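LanC-like protein GCR2 (PDB 3T33) binds zinc as a member of the LanC-like protein family and may play a role in abscisic acid signalling. Local coordinates at residues Y168-L178 with M198-A208. Sequence-based numbering, arbitrary orientation.
Sequences YELLYGRAGYL and MRSVVEEIFRA
L178 enters helix 198-208 as a knob among M198, V201, V202 and I205, a knob-into-hole contact of a nearly antiparallel helix pair in the all-helical LanC-like fold, away from the zinc site. The axes of 174-178 and 198-208 approach to 10.1 Å at 158°. Leucine suits the socket because its end forks: with CG anti to the backbone N (chi1 172°), CD1 reaches CB of M198 at 4.0 Å while CD2 touches CG2 of V202 and, a little farther off, CD1 of I205. Helix 236-244 continues this apolar layer, with V242 against L178 and I239 against I205.

One turn earlier, R174 lends its aliphatic part to the same layer, its CB resting 3.8 Å from both V201 CG1 and I205 CD1. The chain then bends at chi3 (-98°), and one face of the guanidinium lies over CG of E204, with NE 3.6 Å from that carbon. No N-H is aimed at the carboxylate, so the attraction between these opposite charges is probably only a general one.

Ahead of the helix, Y168 joins both kinds of contact. The edge of its ring passes I205 CG1, and A208, whose small side chain lets the phenol come close, brings CB to 3.5 Å from CZ. Tyrosine adds a polar end to this apolar ring: OH donates to OE2 of E204, meeting it on the anti side and near the carboxylate plane. R207, three residues on from E204 and so almost one helical turn along, holds the same carboxylate side-on, NE to OE1 and NH2 to OE2, which should limit its rotation. OE2 thus accepts two bonds, from Y168 OH at 2.6 Å and from R207 NH2 at 3.2 Å.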
ATOM      1  N   TYR A 168      13.168  -9.461  -9.296  1.00 36.91           N
ATOM      2  CA  TYR A 168      13.061  -9.682  -7.834  1.00 36.17           C
ATOM      3  C   TYR A 168      12.084  -8.759  -7.093  1.00 34.63           C
ATOM      4  O   TYR A 168      11.787  -8.989  -5.926  1.00 34.75           O
ATOM      5  CB  TYR A 168      14.458  -9.632  -7.159  1.00 36.72           C
ATOM      6  CG  TYR A 168      15.309 -10.722  -7.744  1.00 38.99           C
ATOM      7  CD1 TYR A 168      15.322 -11.978  -7.164  1.00 39.20           C
ATOM      8  CD2 TYR A 168      15.995 -10.535  -8.947  1.00 39.11           C
ATOM      9  CE1 TYR A 168      16.025 -13.000  -7.701  1.00 39.11           C
ATOM     10  CE2 TYR A 168      16.688 -11.611  -9.536  1.00 42.13           C
ATOM     11  CZ  TYR A 168      16.695 -12.833  -8.892  1.00 39.90           C
ATOM     12  OH  TYR A 168      17.381 -13.923  -9.388  1.00 41.24           O
ATOM     13  N   GLU A 169      11.616  -7.733  -7.773  1.00 32.12           N
ATOM     14  CA  GLU A 169      10.934  -6.679  -7.143  1.00 32.78           C
ATOM     15  C   GLU A 169       9.419  -6.999  -6.922  1.00 32.25           C
ATOM     16  O   GLU A 169       8.977  -8.152  -7.095  1.00 31.53           O
ATOM     17  CB  GLU A 169      11.206  -5.352  -7.888  1.00 32.36           C
ATOM     18  CG  GLU A 169      11.040  -5.388  -9.373  1.00 33.34           C
ATOM     19  CD  GLU A 169       9.600  -5.720  -9.797  1.00 37.78           C
ATOM     20  OE1 GLU A 169       9.253  -6.909  -9.766  1.00 37.47           O
ATOM     21  OE2 GLU A 169       8.836  -4.801 -10.156  1.00 33.88           O
ATOM     22  N   LEU A 170       8.638  -5.998  -6.524  1.00 31.81           N
ATOM     23  CA  LEU A 170       7.296  -6.295  -5.952  1.00 31.32           C
ATOM     24  C   LEU A 170       6.282  -6.345  -7.022  1.00 29.74           C
ATOM     25  O   LEU A 170       5.383  -7.119  -6.934  1.00 30.80           O
ATOM     26  CB  LEU A 170       6.828  -5.234  -4.923  1.00 30.73           C
ATOM     27  CG  LEU A 170       6.136  -5.532  -3.574  1.00 30.49           C
ATOM     28  CD1 LEU A 170       5.053  -4.459  -3.271  1.00 25.96           C
ATOM     29  CD2 LEU A 170       5.615  -6.877  -3.400  1.00 26.52           C
ATOM     30  N   LEU A 171       6.360  -5.469  -7.999  1.00 30.33           N
ATOM     31  CA  LEU A 171       5.311  -5.442  -9.016  1.00 31.67           C
ATOM     32  C   LEU A 171       5.343  -6.616 -10.006  1.00 32.81           C
ATOM     33  O   LEU A 171       4.275  -7.141 -10.385  1.00 33.63           O
ATOM     34  CB  LEU A 171       5.268  -4.085  -9.697  1.00 32.03           C
ATOM     35  CG  LEU A 171       4.226  -3.124  -9.116  1.00 33.38           C
ATOM     36  CD1 LEU A 171       4.311  -2.986  -7.647  1.00 35.61           C
ATOM     37  CD2 LEU A 171       4.213  -1.769  -9.754  1.00 37.64           C
ATOM     38  N   TYR A 172       6.544  -7.109 -10.339  1.00 32.96           N
ATOM     39  CA  TYR A 172       6.697  -8.178 -11.406  1.00 33.39           C
ATOM     40  C   TYR A 172       7.518  -9.402 -10.996  1.00 33.20           C
ATOM     41  O   TYR A 172       7.381 -10.464 -11.576  1.00 34.10           O
ATOM     42  CB  TYR A 172       7.161  -7.586 -12.756  1.00 31.96           C
ATOM     43  CG  TYR A 172       6.182  -6.535 -13.310  1.00 32.86           C
ATOM     44  CD1 TYR A 172       4.869  -6.882 -13.708  1.00 33.18           C
ATOM     45  CD2 TYR A 172       6.547  -5.202 -13.414  1.00 36.02           C
ATOM     46  CE1 TYR A 172       3.990  -5.933 -14.194  1.00 32.89           C
ATOM     47  CE2 TYR A 172       5.655  -4.240 -13.902  1.00 32.61           C
ATOM     48  CZ  TYR A 172       4.399  -4.611 -14.276  1.00 32.79           C
ATOM     49  OH  TYR A 172       3.540  -3.647 -14.742  1.00 34.75           O
ATOM     50  N   GLY A 173       8.238  -9.279  -9.897  1.00 33.31           N
ATOM     51  CA  GLY A 173       9.168 -10.265  -9.455  1.00 33.33           C
ATOM     52  C   GLY A 173       8.773 -11.119  -8.298  1.00 34.01           C
ATOM     53  O   GLY A 173       7.618 -11.201  -7.884  1.00 34.76           O
ATOM     54  N   ARG A 174       9.777 -11.801  -7.812  1.00 33.47           N
ATOM     55  CA  ARG A 174       9.651 -12.769  -6.783  1.00 34.54           C
ATOM     56  C   ARG A 174       9.149 -12.182  -5.448  1.00 32.46           C
ATOM     57  O   ARG A 174       8.418 -12.841  -4.771  1.00 33.03           O
ATOM     58  CB  ARG A 174      11.034 -13.482  -6.577  1.00 34.79           C
ATOM     59  CG  ARG A 174      11.252 -14.733  -7.486  1.00 40.41           C
ATOM     60  CD  ARG A 174      12.700 -15.343  -7.343  1.00 45.22           C
ATOM     61  NE  ARG A 174      13.550 -14.862  -8.421  1.00 49.10           N
ATOM     62  CZ  ARG A 174      13.730 -15.492  -9.571  1.00 48.49           C
ATOM     63  NH1 ARG A 174      13.161 -16.654  -9.784  1.00 47.16           N
ATOM     64  NH2 ARG A 174      14.454 -14.925 -10.511  1.00 51.28           N
ATOM     65  N   ALA A 175       9.586 -10.995  -5.034  1.00 31.49           N
ATOM     66  CA  ALA A 175       9.075 -10.436  -3.779  1.00 31.65           C
ATOM     67  C   ALA A 175       7.526 -10.372  -3.888  1.00 31.00           C
ATOM     68  O   ALA A 175       6.820 -10.777  -2.966  1.00 32.09           O
ATOM     69  CB  ALA A 175       9.681  -9.043  -3.493  1.00 30.53           C
ATOM     70  N   GLY A 176       7.043  -9.970  -5.061  1.00 30.41           N
ATOM     71  CA  GLY A 176       5.632  -9.928  -5.417  1.00 29.97           C
ATOM     72  C   GLY A 176       4.840 -11.222  -5.340  1.00 29.95           C
ATOM     73  O   GLY A 176       3.690 -11.236  -4.862  1.00 29.56           O
ATOM     74  N   TYR A 177       5.419 -12.320  -5.823  1.00 30.41           N
ATOM     75  CA  TYR A 177       4.737 -13.585  -5.729  1.00 28.48           C
ATOM     76  C   TYR A 177       4.773 -14.009  -4.248  1.00 29.73           C
ATOM     77  O   TYR A 177       3.826 -14.569  -3.693  1.00 31.00           O
ATOM     78  CB  TYR A 177       5.474 -14.588  -6.616  1.00 28.57           C
ATOM     79  CG  TYR A 177       5.151 -16.000  -6.239  1.00 25.22           C
ATOM     80  CD1 TYR A 177       3.970 -16.606  -6.690  1.00 25.64           C
ATOM     81  CD2 TYR A 177       5.985 -16.727  -5.445  1.00 24.73           C
ATOM     82  CE1 TYR A 177       3.640 -17.912  -6.333  1.00 27.42           C
ATOM     83  CE2 TYR A 177       5.650 -18.102  -5.069  1.00 24.91           C
ATOM     84  CZ  TYR A 177       4.485 -18.660  -5.528  1.00 24.82           C
ATOM     85  OH  TYR A 177       4.090 -19.941  -5.150  1.00 24.12           O
ATOM     86  N   LEU A 178       5.916 -13.797  -3.619  1.00 29.21           N
ATOM     87  CA  LEU A 178       6.131 -14.237  -2.239  1.00 29.50           C
ATOM     88  C   LEU A 178       5.182 -13.463  -1.295  1.00 29.30           C
ATOM     89  O   LEU A 178       4.599 -14.050  -0.373  1.00 28.16           O
ATOM     90  CB  LEU A 178       7.574 -13.927  -1.842  1.00 28.98           C
ATOM     91  CG  LEU A 178       7.964 -14.123  -0.371  1.00 29.23           C
ATOM     92  CD1 LEU A 178       7.656 -15.593   0.059  1.00 28.74           C
ATOM     93  CD2 LEU A 178       9.429 -13.764  -0.166  1.00 26.96           C
ATOM     94  N   MET A 198       7.967 -21.253  -0.252  1.00 31.60           N
ATOM     95  CA  MET A 198       8.188 -19.837   0.107  1.00 31.72           C
ATOM     96  C   MET A 198       9.642 -19.645   0.532  1.00 31.48           C
ATOM     97  O   MET A 198      10.305 -18.688   0.124  1.00 30.90           O
ATOM     98  CB  MET A 198       7.204 -19.367   1.210  1.00 31.73           C
ATOM     99  CG  MET A 198       5.720 -19.477   0.843  1.00 32.31           C
ATOM    100  SD  MET A 198       4.701 -19.250   2.336  1.00 44.55           S
ATOM    101  CE  MET A 198       5.027 -17.533   2.661  1.00 32.39           C
ATOM    102  N   ARG A 199      10.144 -20.546   1.356  1.00 32.14           N
ATOM    103  CA  ARG A 199      11.574 -20.506   1.731  1.00 33.84           C
ATOM    104  C   ARG A 199      12.509 -20.551   0.502  1.00 35.00           C
ATOM    105  O   ARG A 199      13.484 -19.784   0.401  1.00 35.59           O
ATOM    106  CB  ARG A 199      11.871 -21.624   2.708  1.00 33.90           C
ATOM    107  CG  ARG A 199      13.327 -21.648   3.213  1.00 38.34           C
ATOM    108  CD  ARG A 199      13.756 -20.323   3.871  1.00 38.95           C
ATOM    109  NE  ARG A 199      15.194 -20.312   4.052  1.00 42.49           N
ATOM    110  CZ  ARG A 199      15.912 -19.339   4.581  1.00 44.95           C
ATOM    111  NH1 ARG A 199      15.339 -18.220   5.046  1.00 43.51           N
ATOM    112  NH2 ARG A 199      17.234 -19.509   4.653  1.00 44.75           N
ATOM    113  N   SER A 200      12.146 -21.346  -0.505  1.00 35.92           N
ATOM    114  CA  SER A 200      12.999 -21.429  -1.683  1.00 37.59           C
ATOM    115  C   SER A 200      13.049 -20.114  -2.409  1.00 36.59           C
ATOM    116  O   SER A 200      14.074 -19.733  -2.946  1.00 36.67           O
ATOM    117  CB  SER A 200      12.508 -22.527  -2.638  1.00 39.06           C
ATOM    118  OG  SER A 200      12.588 -21.967  -3.944  1.00 43.80           O
ATOM    119  N   VAL A 201      11.927 -19.395  -2.438  1.00 37.06           N
ATOM    120  CA  VAL A 201      11.913 -18.077  -3.125  1.00 35.20           C
ATOM    121  C   VAL A 201      12.770 -17.082  -2.352  1.00 35.04           C
ATOM    122  O   VAL A 201      13.490 -16.271  -2.936  1.00 35.23           O
ATOM    123  CB  VAL A 201      10.435 -17.561  -3.373  1.00 35.81           C
ATOM    124  CG1 VAL A 201      10.384 -16.239  -4.074  1.00 32.17           C
ATOM    125  CG2 VAL A 201       9.681 -18.582  -4.146  1.00 33.44           C
ATOM    126  N   VAL A 202      12.721 -17.190  -1.027  1.00 35.03           N
ATOM    127  CA  VAL A 202      13.544 -16.366  -0.146  1.00 34.82           C
ATOM    128  C   VAL A 202      15.061 -16.607  -0.444  1.00 36.06           C
ATOM    129  O   VAL A 202      15.838 -15.650  -0.612  1.00 35.68           O
ATOM    130  CB  VAL A 202      13.222 -16.647   1.384  1.00 34.79           C
ATOM    131  CG1 VAL A 202      14.314 -16.019   2.299  1.00 33.59           C
ATOM    132  CG2 VAL A 202      11.809 -16.111   1.760  1.00 31.23           C
ATOM    133  N   GLU A 203      15.472 -17.876  -0.501  1.00 35.81           N
ATOM    134  CA  GLU A 203      16.888 -18.181  -0.735  1.00 36.70           C
ATOM    135  C   GLU A 203      17.355 -17.681  -2.101  1.00 35.96           C
ATOM    136  O   GLU A 203      18.409 -17.049  -2.201  1.00 36.59           O
ATOM    137  CB  GLU A 203      17.166 -19.654  -0.516  1.00 38.14           C
ATOM    138  CG  GLU A 203      17.007 -20.060   0.939  1.00 38.56           C
ATOM    139  CD  GLU A 203      16.993 -21.539   1.091  1.00 41.80           C
ATOM    140  OE1 GLU A 203      17.104 -22.191   0.035  1.00 44.41           O
ATOM    141  OE2 GLU A 203      16.868 -22.055   2.245  1.00 42.57           O
ATOM    142  N   GLU A 204      16.504 -17.777  -3.108  1.00 36.69           N
ATOM    143  CA  GLU A 204      16.851 -17.192  -4.406  1.00 36.55           C
ATOM    144  C   GLU A 204      16.950 -15.713  -4.313  1.00 37.49           C
ATOM    145  O   GLU A 204      17.738 -15.089  -5.030  1.00 38.94           O
ATOM    146  CB  GLU A 204      15.876 -17.593  -5.498  1.00 35.83           C
ATOM    147  CG  GLU A 204      16.033 -16.875  -6.852  1.00 40.07           C
ATOM    148  CD  GLU A 204      17.416 -17.110  -7.628  1.00 47.23           C
ATOM    149  OE1 GLU A 204      18.156 -18.074  -7.325  1.00 46.03           O
ATOM    150  OE2 GLU A 204      17.725 -16.317  -8.569  1.00 46.56           O
ATOM    151  N   ILE A 205      16.113 -15.108  -3.468  1.00 38.29           N
ATOM    152  CA  ILE A 205      16.223 -13.673  -3.290  1.00 37.16           C
ATOM    153  C   ILE A 205      17.572 -13.309  -2.627  1.00 37.64           C
ATOM    154  O   ILE A 205      18.201 -12.349  -3.041  1.00 36.38           O
ATOM    155  CB  ILE A 205      14.927 -13.022  -2.610  1.00 37.94           C
ATOM    156  CG1 ILE A 205      13.729 -13.009  -3.608  1.00 37.40           C
ATOM    157  CG2 ILE A 205      15.206 -11.577  -2.194  1.00 32.33           C
ATOM    158  CD1 ILE A 205      12.344 -12.852  -3.018  1.00 32.52           C
ATOM    159  N   PHE A 206      17.984 -14.020  -1.573  1.00 39.39           N
ATOM    160  CA  PHE A 206      19.266 -13.669  -0.901  1.00 41.48           C
ATOM    161  C   PHE A 206      20.453 -14.000  -1.810  1.00 43.07           C
ATOM    162  O   PHE A 206      21.346 -13.175  -1.990  1.00 43.40           O
ATOM    163  CB  PHE A 206      19.417 -14.350   0.443  1.00 41.66           C
ATOM    164  CG  PHE A 206      18.694 -13.646   1.531  1.00 43.05           C
ATOM    165  CD1 PHE A 206      19.198 -12.462   2.053  1.00 42.45           C
ATOM    166  CD2 PHE A 206      17.488 -14.136   2.010  1.00 42.21           C
ATOM    167  CE1 PHE A 206      18.518 -11.779   3.042  1.00 42.23           C
ATOM    168  CE2 PHE A 206      16.803 -13.462   3.003  1.00 43.91           C
ATOM    169  CZ  PHE A 206      17.330 -12.265   3.523  1.00 43.53           C
ATOM    170  N   ARG A 207      20.413 -15.182  -2.432  1.00 44.98           N
ATOM    171  CA  ARG A 207      21.426 -15.557  -3.441  1.00 45.82           C
ATOM    172  C   ARG A 207      21.686 -14.457  -4.489  1.00 46.15           C
ATOM    173  O   ARG A 207      22.817 -13.985  -4.606  1.00 46.53           O
ATOM    174  CB  ARG A 207      21.094 -16.906  -4.079  1.00 44.80           C
ATOM    175  CG  ARG A 207      22.262 -17.448  -4.907  1.00 46.76           C
ATOM    176  CD  ARG A 207      21.843 -18.424  -6.048  1.00 46.05           C
ATOM    177  NE  ARG A 207      21.139 -17.752  -7.144  1.00 42.33           N
ATOM    178  CZ  ARG A 207      21.635 -16.780  -7.916  1.00 44.72           C
ATOM    179  NH1 ARG A 207      22.870 -16.315  -7.721  1.00 40.99           N
ATOM    180  NH2 ARG A 207      20.870 -16.255  -8.905  1.00 44.61           N
ATOM    181  N   ALA A 208      20.664 -14.014  -5.226  1.00 46.36           N
ATOM    182  CA  ALA A 208      20.890 -12.953  -6.218  1.00 46.74           C
ATOM    183  C   ALA A 208      21.295 -11.595  -5.618  1.00 47.75           C
ATOM    184  O   ALA A 208      22.095 -10.824  -6.211  1.00 47.92           O
ATOM    185  CB  ALA A 208      19.660 -12.763  -7.058  1.00 47.04           C
TER